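PDB 3DFI: pseudoaglycone deacetylase Dbv21 from Actinoplanes teichomyceticus, which probably removes an acetyl group from the A40926 pseudoaglycone during lipoglycopeptide antibiotic biosynthesis, acting as a zinc-dependent deacetylase. Local coordinates for residues F95-Y100 / H158-A163; T42-S47 / A131-D136; A167-A172 / E196-L201; W63-T68 / P72-N77. One frame throughout, in Å; residues are numbered along the deposited sequence.

Interaction 1. Residues F95-Y100 / H158-A163. With ZN (zinc ion), chain B.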
loop_
_atom_site.group_PDB
_atom_site.type_symbol
_atom_site.label_atom_id
_atom_site.label_comp_id
_atom_site.label_asym_id
_atom_site.label_seq_id
_atom_site.Cartn_x
_atom_site.Cartn_y
_atom_site.Cartn_z
ATOM N N PHE A 95 -5.188 0.870 13.704
ATOM C CA PHE A 95 -6.278 -0.061 13.383
ATOM C C PHE A 95 -5.813 -1.522 13.297
ATOM O O PHE A 95 -4.699 -1.802 12.876
ATOM C CB PHE A 95 -6.994 0.399 12.109
ATOM C CG PHE A 95 -7.646 1.762 12.256
ATOM C CD1 PHE A 95 -8.899 1.876 12.831
ATOM C CD2 PHE A 95 -6.981 2.928 11.862
ATOM C CE1 PHE A 95 -9.509 3.132 12.988
ATOM C CE2 PHE A 95 -7.578 4.192 12.034
ATOM C CZ PHE A 95 -8.837 4.278 12.580
ATOM N N LEU A 96 -6.689 -2.434 13.707
ATOM C CA LEU A 96 -6.347 -3.848 13.831
ATOM C C LEU A 96 -6.740 -4.619 12.602
ATOM O O LEU A 96 -7.862 -4.495 12.115
ATOM C CB LEU A 96 -6.988 -4.489 15.080
ATOM C CG LEU A 96 -6.538 -3.941 16.435
ATOM C CD1 LEU A 96 -7.343 -4.541 17.605
ATOM C CD2 LEU A 96 -5.044 -4.158 16.604
ATOM N N ASP A 97 -5.797 -5.432 12.125
ATOM C CA ASP A 97 -5.967 -6.222 10.918
ATOM C C ASP A 97 -7.207 -7.077 11.028
ATOM O O ASP A 97 -7.583 -7.531 12.127
ATOM C CB ASP A 97 -4.735 -7.098 10.667
ATOM C CG ASP A 97 -4.539 -7.430 9.184
ATOM O OD1 ASP A 97 -5.423 -8.100 8.592
ATOM O OD2 ASP A 97 -3.481 -7.051 8.619
ATOM N N ALA A 98 -7.854 -7.265 9.875
ATOM C CA ALA A 98 -9.110 -8.017 9.789
ATOM C C ALA A 98 -9.033 -9.281 10.625
ATOM O O ALA A 98 -10.013 -9.683 11.251
ATOM C CB ALA A 98 -9.438 -8.342 8.322
ATOM N N ILE A 99 -7.830 -9.860 10.659
ATOM C CA ILE A 99 -7.556 -11.138 11.306
ATOM C C ILE A 99 -7.597 -11.148 12.851
ATOM O O ILE A 99 -7.676 -12.222 13.449
ATOM C CB ILE A 99 -6.195 -11.750 10.782
ATOM C CG1 ILE A 99 -4.987 -10.912 11.243
ATOM C CG2 ILE A 99 -6.214 -11.904 9.233
ATOM C CD1 ILE A 99 -3.632 -11.596 11.079
ATOM N N TYR A 100 -7.522 -9.977 13.491
ATOM C CA TYR A 100 -7.630 -9.883 14.966
ATOM C C TYR A 100 -9.003 -9.286 15.333
ATOM O O TYR A 100 -9.243 -8.902 16.487
ATOM C CB TYR A 100 -6.490 -9.047 15.614
ATOM C CG TYR A 100 -5.068 -9.353 15.133
ATOM C CD1 TYR A 100 -4.413 -10.520 15.534
ATOM C CD2 TYR A 100 -4.380 -8.467 14.292
ATOM C CE1 TYR A 100 -3.117 -10.816 15.096
ATOM C CE2 TYR A 100 -3.072 -8.754 13.841
ATOM C CZ TYR A 100 -2.453 -9.938 14.253
ATOM O OH TYR A 100 -1.176 -10.266 13.838
ATOM N N HIS A 158 -9.929 -6.757 -1.080
ATOM C CA HIS A 158 -9.770 -6.928 0.361
ATOM C C HIS A 158 -10.567 -5.835 1.104
ATOM O O HIS A 158 -10.480 -4.664 0.752
ATOM C CB HIS A 158 -8.302 -6.869 0.753
ATOM C CG HIS A 158 -8.027 -7.413 2.116
ATOM N ND1 HIS A 158 -8.443 -6.780 3.269
ATOM C CD2 HIS A 158 -7.395 -8.546 2.513
ATOM C CE1 HIS A 158 -8.074 -7.495 4.318
ATOM N NE2 HIS A 158 -7.434 -8.570 3.887
ATOM N N PRO A 159 -11.355 -6.221 2.131
ATOM C CA PRO A 159 -12.167 -5.181 2.781
ATOM C C PRO A 159 -11.323 -4.061 3.422
ATOM O O PRO A 159 -11.781 -2.925 3.466
ATOM C CB PRO A 159 -12.978 -5.953 3.829
ATOM C CG PRO A 159 -12.837 -7.434 3.457
ATOM C CD PRO A 159 -11.536 -7.557 2.740
ATOM N N ASP A 160 -10.104 -4.362 3.883
ATOM C CA ASP A 160 -9.209 -3.327 4.422
ATOM C C ASP A 160 -8.724 -2.359 3.348
ATOM O O ASP A 160 -8.483 -1.177 3.634
ATOM C CB ASP A 160 -7.993 -3.938 5.152
ATOM C CG ASP A 160 -8.392 -4.736 6.398
ATOM O OD1 ASP A 160 -7.521 -5.442 6.965
ATOM O OD2 ASP A 160 -9.578 -4.664 6.803
ATOM N N HIS A 161 -8.558 -2.871 2.133
ATOM C CA HIS A 161 -8.138 -2.059 0.996
ATOM C C HIS A 161 -9.265 -1.150 0.571
ATOM O O HIS A 161 -9.051 0.013 0.331
ATOM C CB HIS A 161 -7.712 -2.946 -0.183
ATOM C CG HIS A 161 -6.360 -3.557 -0.016
ATOM N ND1 HIS A 161 -5.455 -3.644 -1.048
ATOM C CD2 HIS A 161 -5.752 -4.112 1.064
ATOM C CE1 HIS A 161 -4.354 -4.245 -0.621
ATOM N NE2 HIS A 161 -4.507 -4.535 0.656
ATOM N N LYS A 162 -10.478 -1.697 0.496
ATOM C CA LYS A 162 -11.673 -0.904 0.178
ATOM C C LYS A 162 -11.870 0.186 1.239
ATOM O O LYS A 162 -12.034 1.363 0.900
ATOM C CB LYS A 162 -12.901 -1.819 0.065
ATOM C CG LYS A 162 -14.151 -1.183 -0.521
ATOM C CD LYS A 162 -15.247 -2.226 -0.666
ATOM C CE LYS A 162 -16.471 -1.686 -1.385
ATOM N NZ LYS A 162 -17.521 -1.197 -0.431
ATOM N N ALA A 163 -11.796 -0.184 2.520
ATOM C CA ALA A 163 -11.989 0.803 3.589
ATOM C C ALA A 163 -10.917 1.902 3.521
ATOM O O ALA A 163 -11.253 3.089 3.605
ATOM C CB ALA A 163 -11.991 0.138 4.954
HETATM ZN ZN ZN B . -3.027 -5.525 1.918
HETATM O O HOH W 1 -5.955 -9.655 6.530
HETATM O O HOH W 2 -1.061 -6.820 2.721
#
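Ala98 and Asp160 meet where the loop 95-100 passes the first turn of helix 159-174. Asp160 OD1 lies 3.7 Å from Ala98 CB and 3.4 Å from Ala98 N; the N-H...O angle of 154° is good, but the length makes this a weak hydrogen bond. The same oxygen has a stronger partner in His16 NE2, while Asp160 OD2 forms a salt bridge with Arg101, so both oxygens of the carboxylate are engaged and its rotation is restricted. The group reaches this position because CG stands beside the backbone N, anti to the carbonyl carbon (chi1 -64°).

Asp97 arrives from another direction. Its CG swings beside its own carbonyl carbon, and OD1 comes to 3.8 Å from Asp160 OD1, the two carboxylate planes being turned 67° apart. The proximity of these oxygens is probably eased on the Asp97 side by a water, which donates to Asp97 OD1 at 2.6 Å and also lies 3.2 Å from His158 NE2, giving a bridge between the segments.

His158 uses both ring nitrogens. The other one, ND1, accepts from Asp160 N at 3.0 Å, with the donor practically in the ring plane, and so caps the helix from the N-cap position; Ala98 CB approaches the ring obliquely at CE1. One residue beyond Asp160, His161 NE2 binds zinc at 2.2 Å, in a site completed on the protein side by His16 and Asp19. The run His158-Pro159-Asp160-His161 is the HPDH motif of the PIG-L deacetylase family, pairing a metal ligand with a hydrogen-bonded second shell.

Interaction 2. Residues T42-S47 / A131-D136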
loop_
_atom_site.group_PDB
_atom_site.type_symbol
_atom_site.label_atom_id
_atom_site.label_comp_id
_atom_site.label_asym_id
_atom_site.label_seq_id
_atom_site.Cartn_x
_atom_site.Cartn_y
_atom_site.Cartn_z
ATOM N N THR A 42 0.613 3.566 7.340
ATOM C CA THR A 42 -0.141 2.309 7.238
ATOM C C THR A 42 -1.308 2.306 8.234
ATOM O O THR A 42 -1.120 2.534 9.431
ATOM C CB THR A 42 0.810 1.085 7.455
ATOM O OG1 THR A 42 1.855 1.114 6.457
ATOM C CG2 THR A 42 0.044 -0.270 7.399
ATOM N N VAL A 43 -2.506 2.046 7.727
ATOM C CA VAL A 43 -3.734 2.161 8.495
ATOM C C VAL A 43 -3.792 1.015 9.502
ATOM O O VAL A 43 -3.929 1.249 10.704
ATOM C CB VAL A 43 -4.968 2.141 7.563
ATOM C CG1 VAL A 43 -6.265 2.123 8.381
ATOM C CG2 VAL A 43 -4.945 3.368 6.607
ATOM N N PHE A 44 -3.649 -0.212 8.999
ATOM C CA PHE A 44 -3.791 -1.395 9.846
ATOM C C PHE A 44 -2.449 -1.825 10.404
ATOM O O PHE A 44 -1.962 -2.883 10.081
ATOM C CB PHE A 44 -4.557 -2.526 9.117
ATOM C CG PHE A 44 -5.970 -2.134 8.751
ATOM C CD1 PHE A 44 -7.015 -2.349 9.635
ATOM C CD2 PHE A 44 -6.242 -1.499 7.541
ATOM C CE1 PHE A 44 -8.321 -1.935 9.325
ATOM C CE2 PHE A 44 -7.526 -1.093 7.220
ATOM C CZ PHE A 44 -8.579 -1.325 8.119
ATOM N N ALA A 45 -1.873 -0.991 11.280
ATOM C CA ALA A 45 -0.592 -1.290 11.922
ATOM C C ALA A 45 -0.710 -1.330 13.452
ATOM O O ALA A 45 0.296 -1.247 14.143
ATOM C CB ALA A 45 0.474 -0.293 11.492
ATOM N N GLY A 46 -1.935 -1.487 13.959
ATOM C CA GLY A 46 -2.220 -1.476 15.391
ATOM C C GLY A 46 -1.653 -2.640 16.186
ATOM O O GLY A 46 -1.285 -3.682 15.635
ATOM N N SER A 47 -1.570 -2.450 17.501
ATOM C CA SER A 47 -0.942 -3.414 18.394
ATOM C C SER A 47 -1.890 -4.514 18.844
ATOM O O SER A 47 -3.070 -4.257 19.145
ATOM C CB SER A 47 -0.419 -2.700 19.646
ATOM O OG SER A 47 0.887 -2.193 19.427
ATOM N N ALA A 131 -15.149 6.096 8.612
ATOM C CA ALA A 131 -15.185 7.438 9.202
ATOM C C ALA A 131 -14.038 7.620 10.210
ATOM O O ALA A 131 -13.397 8.680 10.243
ATOM C CB ALA A 131 -16.542 7.705 9.842
ATOM N N ALA A 132 -13.768 6.571 10.994
ATOM C CA ALA A 132 -12.656 6.563 11.946
ATOM C C ALA A 132 -11.311 6.646 11.232
ATOM O O ALA A 132 -10.418 7.391 11.656
ATOM C CB ALA A 132 -12.696 5.293 12.835
ATOM N N ILE A 133 -11.160 5.861 10.169
ATOM C CA ILE A 133 -9.953 5.892 9.377
ATOM C C ILE A 133 -9.764 7.264 8.729
ATOM O O ILE A 133 -8.678 7.830 8.784
ATOM C CB ILE A 133 -9.951 4.789 8.274
ATOM C CG1 ILE A 133 -9.928 3.390 8.891
ATOM C CG2 ILE A 133 -8.769 4.982 7.315
ATOM C CD1 ILE A 133 -10.095 2.290 7.844
ATOM N N ARG A 134 -10.827 7.795 8.121
ATOM C CA ARG A 134 -10.798 9.129 7.505
ATOM C C ARG A 134 -10.261 10.243 8.451
ATOM O O ARG A 134 -9.450 11.081 8.033
ATOM C CB ARG A 134 -12.193 9.499 6.978
ATOM C CG ARG A 134 -12.284 10.912 6.388
ATOM C CD ARG A 134 -13.732 11.375 6.182
ATOM N NE ARG A 134 -13.787 12.800 5.882
ATOM C CZ ARG A 134 -14.862 13.465 5.435
ATOM N NH1 ARG A 134 -14.774 14.769 5.219
ATOM N NH2 ARG A 134 -16.016 12.844 5.188
ATOM N N GLU A 135 -10.733 10.260 9.700
ATOM C CA GLU A 135 -10.292 11.259 10.707
ATOM C C GLU A 135 -8.772 11.214 10.884
ATOM O O GLU A 135 -8.103 12.237 10.862
ATOM C CB GLU A 135 -10.894 10.942 12.069
ATOM C CG GLU A 135 -12.150 11.601 12.442
ATOM C CD GLU A 135 -12.430 11.420 13.931
ATOM O OE1 GLU A 135 -12.546 12.442 14.662
ATOM O OE2 GLU A 135 -12.506 10.249 14.376
ATOM N N ASP A 136 -8.248 10.010 11.077
ATOM C CA ASP A 136 -6.810 9.775 11.217
ATOM C C ASP A 136 -5.999 10.144 9.972
ATOM O O ASP A 136 -4.877 10.641 10.095
ATOM C CB ASP A 136 -6.547 8.314 11.598
ATOM C CG ASP A 136 -6.927 8.000 13.022
ATOM O OD1 ASP A 136 -7.673 8.781 13.686
ATOM O OD2 ASP A 136 -6.452 6.957 13.510
#
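Ile133, on the buried side of helix 126-144, points its side chain at Val43 and Phe44, which follow strand 37-42. From CB the chain divides into two branches, and both reach the same methyl. CG2 lies 3.9 Å from Val43 CG1, and also packs on Ala167 of helix 159-174. The longer branch begins with CG1, set beside the backbone N and anti to the carbonyl carbon (chi1 -65°); this methylene is likewise 3.9 Å from Val43 CG1. Because chi2 is extended at 173°, the terminal CD1 is carried on past Val43 toward the aromatic ring. There CD1 has two neighbours at equal range, Val43 CG1 at 3.9 Å and Phe44 CZ at 3.9 Å, and it meets the ring obliquely at its far end.

The two receiving side chains are packed against one another as well. Val43 CG1 sits 3.6 Å above one face of the Phe44 ring, displaced toward the rim, so methyl, ring and isoleucine tip form a compact cluster in which Ile133 crosses both partners at about a right angle. The backbone sets up this juxtaposition: Phe44 is the centre of an inverse gamma turn, closed by a weak Ala45 N to Val43 O hydrogen bond of 3.1 Å. Beyond the contact, the ring also touches Asp160 and Thr164, and its side chain comes within about 4 Å of that of the zinc ligand His16.

The contact between the segments is therefore made by carbon atoms alone, and its cohesion comes from dispersion and the hydrophobic effect, with position set by shape and not by bond direction.

Interaction 3. Residues A167-A172 / E196-L201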
loop_
_atom_site.group_PDB
_atom_site.type_symbol
_atom_site.label_atom_id
_atom_site.label_comp_id
_atom_site.label_asym_id
_atom_site.label_seq_id
_atom_site.Cartn_x
_atom_site.Cartn_y
_atom_site.Cartn_z
ATOM N N ALA A 167 -11.829 5.869 2.645
ATOM C CA ALA A 167 -11.491 6.866 3.661
ATOM C C ALA A 167 -10.501 7.906 3.120
ATOM O O ALA A 167 -10.650 9.088 3.408
ATOM C CB ALA A 167 -10.915 6.181 4.927
ATOM N N THR A 168 -9.523 7.448 2.321
ATOM C CA THR A 168 -8.514 8.327 1.735
ATOM C C THR A 168 -9.144 9.284 0.713
ATOM O O THR A 168 -8.825 10.480 0.690
ATOM C CB THR A 168 -7.331 7.551 1.091
ATOM O OG1 THR A 168 -6.761 6.621 2.025
ATOM C CG2 THR A 168 -6.244 8.542 0.608
ATOM N N LEU A 169 -10.083 8.788 -0.087
ATOM C CA LEU A 169 -10.790 9.662 -1.053
ATOM C C LEU A 169 -11.523 10.824 -0.382
ATOM O O LEU A 169 -11.459 11.967 -0.841
ATOM C CB LEU A 169 -11.763 8.853 -1.915
ATOM C CG LEU A 169 -11.099 7.935 -2.959
ATOM C CD1 LEU A 169 -12.028 6.782 -3.331
ATOM C CD2 LEU A 169 -10.711 8.746 -4.218
ATOM N N LEU A 170 -12.231 10.524 0.699
ATOM C CA LEU A 170 -12.899 11.552 1.513
ATOM C C LEU A 170 -11.924 12.552 2.174
ATOM O O LEU A 170 -12.164 13.769 2.195
ATOM C CB LEU A 170 -13.763 10.869 2.589
ATOM C CG LEU A 170 -15.063 10.211 2.114
ATOM C CD1 LEU A 170 -15.589 9.249 3.172
ATOM C CD2 LEU A 170 -16.124 11.255 1.738
ATOM N N ALA A 171 -10.835 12.027 2.728
ATOM C CA ALA A 171 -9.877 12.852 3.463
ATOM C C ALA A 171 -9.097 13.804 2.545
ATOM O O ALA A 171 -8.964 14.985 2.861
ATOM C CB ALA A 171 -8.923 11.976 4.309
ATOM N N ALA A 172 -8.572 13.284 1.430
ATOM C CA ALA A 172 -7.839 14.103 0.445
ATOM C C ALA A 172 -8.721 15.168 -0.235
ATOM O O ALA A 172 -8.259 16.268 -0.544
ATOM C CB ALA A 172 -7.141 13.211 -0.616
ATOM N N GLU A 196 -14.509 -1.497 -7.545
ATOM C CA GLU A 196 -15.851 -0.891 -7.352
ATOM C C GLU A 196 -15.808 0.361 -6.471
ATOM O O GLU A 196 -15.869 0.298 -5.231
ATOM C CB GLU A 196 -16.900 -1.901 -6.862
ATOM C CG GLU A 196 -18.238 -1.256 -6.459
ATOM C CD GLU A 196 -19.431 -2.196 -6.563
ATOM O OE1 GLU A 196 -20.506 -1.729 -7.008
ATOM O OE2 GLU A 196 -19.302 -3.395 -6.209
ATOM N N LEU A 197 -15.713 1.496 -7.153
ATOM C CA LEU A 197 -15.596 2.816 -6.532
ATOM C C LEU A 197 -16.880 3.285 -5.857
ATOM O O LEU A 197 -17.964 2.829 -6.228
ATOM C CB LEU A 197 -15.163 3.832 -7.585
ATOM C CG LEU A 197 -13.719 3.698 -8.062
ATOM C CD1 LEU A 197 -13.432 4.698 -9.150
ATOM C CD2 LEU A 197 -12.758 3.880 -6.899
ATOM N N PRO A 198 -16.759 4.187 -4.849
ATOM C CA PRO A 198 -17.965 4.879 -4.384
ATOM C C PRO A 198 -18.771 5.504 -5.560
ATOM O O PRO A 198 -18.216 5.823 -6.616
ATOM C CB PRO A 198 -17.417 5.982 -3.464
ATOM C CG PRO A 198 -16.091 5.470 -2.985
ATOM C CD PRO A 198 -15.552 4.589 -4.100
ATOM N N ASP A 199 -20.071 5.656 -5.349
ATOM C CA ASP A 199 -20.983 6.270 -6.314
ATOM C C ASP A 199 -20.509 7.669 -6.723
ATOM O O ASP A 199 -19.905 8.371 -5.913
ATOM C CB ASP A 199 -22.380 6.359 -5.691
ATOM C CG ASP A 199 -23.146 5.036 -5.768
ATOM O OD1 ASP A 199 -22.716 4.125 -6.516
ATOM O OD2 ASP A 199 -24.203 4.916 -5.103
ATOM N N GLY A 200 -20.774 8.067 -7.970
ATOM C CA GLY A 200 -20.319 9.372 -8.463
ATOM C C GLY A 200 -18.840 9.480 -8.839
ATOM O O GLY A 200 -18.382 10.538 -9.286
ATOM N N LEU A 201 -18.097 8.384 -8.678
ATOM C CA LEU A 201 -16.680 8.340 -9.030
ATOM C C LEU A 201 -16.387 7.320 -10.142
ATOM O O LEU A 201 -17.037 6.261 -10.221
ATOM C CB LEU A 201 -15.817 7.977 -7.793
ATOM C CG LEU A 201 -15.928 8.774 -6.477
ATOM C CD1 LEU A 201 -14.893 8.247 -5.476
ATOM C CD2 LEU A 201 -15.688 10.253 -6.699
#
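Ala172 N to Thr168 O, at 2.9 Å, is the shortest polar bond here, an ordinary helical link spanning Leu169, the residue whose CD1 touches Pro198 and Leu201. The opposing segment, 196-201, is built round a type II beta turn from Pro198 to Leu201, closed by Leu201 N to Pro198 O at 3.3 Å. Gly200 takes the third position of that turn with a phi of 77°, the left-handed conformation such turns need there. The turn leads into strand 201-210, an outermost strand of the mixed sheet, and the contact joins this corner to helix 159-174 of the alpha/beta fold.

Across the interface the meeting is wholly apolar. Leu169 sets CG beside its backbone N and anti to the carbonyl carbon (chi1 -72°), which directs the isobutyl group outward from the helix toward the turn. Leu201 uses the same kind of first torsion (chi1 -53°), and the two side chains reach for each other tip to tip, CD1 of Leu169 standing 3.9 Å from CD1 of Leu201. Pro198 flanks the pair: its CD is 4.2 Å from Leu169 CD1 and 4.0 Å from Leu201 CD1, so three carbons form a small triangle with sides all near 4 Å.

Neighbouring groups extend the contact surface. Leu169 also packs on Leu179 of strand 179-182, Pro198 touches Arg165 and Asp166 one turn earlier on the same helix, and Glu196 O accepts a hydrogen bond from Arg165. Of the two Leu201 methyls, CD1 does the touching, whereas CD2 stands 6.1 Å from Leu169 CD1.

Interaction 4. Residues W63-T68 / P72-N77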
loop_
_atom_site.group_PDB
_atom_site.type_symbol
_atom_site.label_atom_id
_atom_site.label_comp_id
_atom_site.label_asym_id
_atom_site.label_seq_id
_atom_site.Cartn_x
_atom_site.Cartn_y
_atom_site.Cartn_z
ATOM N N TRP A 63 3.161 -17.551 8.558
ATOM C CA TRP A 63 4.218 -16.560 8.386
ATOM C C TRP A 63 5.544 -17.035 9.006
ATOM O O TRP A 63 6.576 -16.392 8.837
ATOM C CB TRP A 63 3.804 -15.235 8.993
ATOM C CG TRP A 63 2.611 -14.619 8.329
ATOM C CD1 TRP A 63 2.164 -14.845 7.054
ATOM C CD2 TRP A 63 1.730 -13.648 8.897
ATOM N NE1 TRP A 63 1.045 -14.089 6.805
ATOM C CE2 TRP A 63 0.763 -13.337 7.916
ATOM C CE3 TRP A 63 1.670 -13.003 10.131
ATOM C CZ2 TRP A 63 -0.260 -12.429 8.141
ATOM C CZ3 TRP A 63 0.642 -12.085 10.348
ATOM C CH2 TRP A 63 -0.304 -11.817 9.364
ATOM N N GLY A 64 5.509 -18.159 9.711
ATOM C CA GLY A 64 6.714 -18.718 10.317
ATOM C C GLY A 64 6.986 -18.236 11.732
ATOM O O GLY A 64 8.110 -18.385 12.232
ATOM N N LEU A 65 5.948 -17.685 12.371
ATOM C CA LEU A 65 6.025 -17.136 13.735
ATOM C C LEU A 65 5.546 -18.145 14.780
ATOM O O LEU A 65 4.650 -18.939 14.511
ATOM C CB LEU A 65 5.197 -15.835 13.856
ATOM C CG LEU A 65 5.476 -14.706 12.852
ATOM C CD1 LEU A 65 4.543 -13.537 13.074
ATOM C CD2 LEU A 65 6.933 -14.247 12.929
ATOM N N SER A 66 6.162 -18.119 15.961
ATOM C CA SER A 66 5.860 -19.058 17.071
ATOM C C SER A 66 4.813 -18.400 18.009
ATOM O O SER A 66 4.701 -17.178 18.008
ATOM C CB SER A 66 7.130 -19.386 17.821
ATOM N N PRO A 67 4.044 -19.195 18.794
ATOM C CA PRO A 67 2.973 -18.650 19.666
ATOM C C PRO A 67 3.314 -17.436 20.549
ATOM O O PRO A 67 2.461 -16.576 20.722
ATOM C CB PRO A 67 2.592 -19.848 20.556
ATOM C CG PRO A 67 2.900 -21.022 19.710
ATOM C CD PRO A 67 4.122 -20.669 18.903
ATOM N N THR A 68 4.520 -17.360 21.106
ATOM C CA THR A 68 4.874 -16.249 21.998
ATOM C C THR A 68 5.395 -14.995 21.283
ATOM O O THR A 68 5.678 -13.988 21.939
ATOM C CB THR A 68 5.906 -16.636 23.056
ATOM O OG1 THR A 68 7.128 -17.024 22.409
ATOM C CG2 THR A 68 5.394 -17.790 23.954
ATOM N N PRO A 72 2.190 -8.292 15.126
ATOM C CA PRO A 72 2.154 -6.919 14.597
ATOM C C PRO A 72 3.472 -6.158 14.818
ATOM O O PRO A 72 3.916 -5.433 13.926
ATOM C CB PRO A 72 1.004 -6.279 15.366
ATOM C CG PRO A 72 0.143 -7.426 15.787
ATOM C CD PRO A 72 1.110 -8.542 16.100
ATOM N N LEU A 73 4.121 -6.368 15.968
ATOM C CA LEU A 73 5.459 -5.807 16.198
ATOM C C LEU A 73 6.481 -6.284 15.159
ATOM O O LEU A 73 7.151 -5.474 14.530
ATOM C CB LEU A 73 5.943 -6.114 17.624
ATOM C CG LEU A 73 7.348 -5.630 18.001
ATOM C CD1 LEU A 73 7.423 -4.075 17.995
ATOM C CD2 LEU A 73 7.793 -6.203 19.367
ATOM N N ARG A 74 6.628 -7.599 14.993
ATOM C CA ARG A 74 7.463 -8.133 13.907
ATOM C C ARG A 74 7.208 -7.415 12.564
ATOM O O ARG A 74 8.143 -6.970 11.893
ATOM C CB ARG A 74 7.237 -9.638 13.753
ATOM C CG ARG A 74 8.103 -10.345 12.646
ATOM C CD ARG A 74 9.472 -10.857 13.221
ATOM N NE ARG A 74 10.237 -9.753 13.805
ATOM C CZ ARG A 74 11.036 -8.937 13.115
ATOM N NH1 ARG A 74 11.645 -7.934 13.729
ATOM N NH2 ARG A 74 11.237 -9.113 11.816
ATOM N N ARG A 75 5.936 -7.286 12.191
ATOM C CA ARG A 75 5.543 -6.664 10.912
ATOM C C ARG A 75 5.842 -5.163 10.865
ATOM O O ARG A 75 6.266 -4.641 9.833
ATOM C CB ARG A 75 4.074 -6.937 10.634
ATOM C CG ARG A 75 3.771 -8.428 10.359
ATOM C CD ARG A 75 2.385 -8.609 9.743
ATOM N NE ARG A 75 2.239 -7.963 8.431
ATOM C CZ ARG A 75 1.084 -7.935 7.760
ATOM N NH1 ARG A 75 0.017 -8.518 8.287
ATOM N NH2 ARG A 75 0.986 -7.342 6.580
ATOM N N ARG A 76 5.673 -4.473 11.993
ATOM C CA ARG A 76 6.031 -3.049 12.039
ATOM C C ARG A 76 7.545 -2.884 11.858
ATOM O O ARG A 76 7.994 -1.951 11.183
ATOM C CB ARG A 76 5.549 -2.395 13.330
ATOM C CG ARG A 76 4.057 -2.094 13.342
ATOM C CD ARG A 76 3.671 -1.229 14.538
ATOM N NE ARG A 76 4.048 -1.820 15.833
ATOM C CZ ARG A 76 3.275 -2.654 16.527
ATOM N NH1 ARG A 76 2.092 -3.046 16.048
ATOM N NH2 ARG A 76 3.675 -3.092 17.701
ATOM N N ASN A 77 8.316 -3.804 12.439
ATOM C CA ASN A 77 9.774 -3.815 12.254
ATOM C C ASN A 77 10.178 -4.111 10.816
ATOM O O ASN A 77 11.136 -3.533 10.295
ATOM C CB ASN A 77 10.453 -4.815 13.207
ATOM C CG ASN A 77 10.513 -4.314 14.651
ATOM O OD1 ASN A 77 10.764 -3.126 14.920
ATOM N ND2 ASN A 77 10.319 -5.234 15.592
#
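The indole of Trp63 and the guanidinium of Arg75 meet with their planes 71° apart, which rules out a parallel stack. The approach is oblique for both groups: Arg75 NH1 comes to 3.5 Å from Trp63 CH2 and 3.9 Å from CZ2, at the far end of the six-membered ring. A second touch is apolar, Arg75 CD lying 3.9 Å from Trp63 CZ3. From CD, the bend at chi3 (63°) turns the guanidinium so that NH1 reaches CH2, the next ring atom. A third flat group, the guanidinium of Arg76, has the helix backbone on one face, with Leu73 N 3.5 Å and Pro72 O 3.6 Å above its plane, both offset toward the rim; its NH1 donates to Ala45 O.

The chain leaves helix 54-63 at Gly64, whose positive phi belongs to a Schellman motif, and the reversal begins the loop that leads to helix 71-86. Directly after it, Leu65 turns its side chain back onto the second helix. CD2 of Leu65 meets Arg74 CG at 4.1 Å, the two side chains crossing obliquely. In Arg74, CG is placed against the leucine by a first torsion that sets it anti to the backbone N (chi1 -178°); the later bends at chi2 and chi3 only set the course of the rest of the chain.

Thr228 and Gln229 of helix 227-233 touch both Trp63 and Arg75. The polar end of Arg75 is held chiefly by Leu17 O, which accepts from NH2, while NH1 has a long, weak ion pair with Asp97.

In the fold
Interactions 1 and 2 have centres 10 Å apart and are joined: Phe95 pairs through its backbone with Val43 and Gly46, linking loops that follow strands 89-92 and 37-42 of the mixed sheet. Interactions 1 and 3 share helix 159-174, which carries the zinc ligand His161 near its start and the packing of interaction 3 further along; Ile133 and Arg134 of interaction 2 touch that helix. In sequence, interaction 4 lies between the segments of interaction 2, those of interactions 1 and 2 alternate, and interaction 3 comes last; Arg75 brings interaction 4 near the zinc. Interactions 3 and 4 are 33 Å apart between centres, on opposite sides of the chain's centre, with the metal-site loops between.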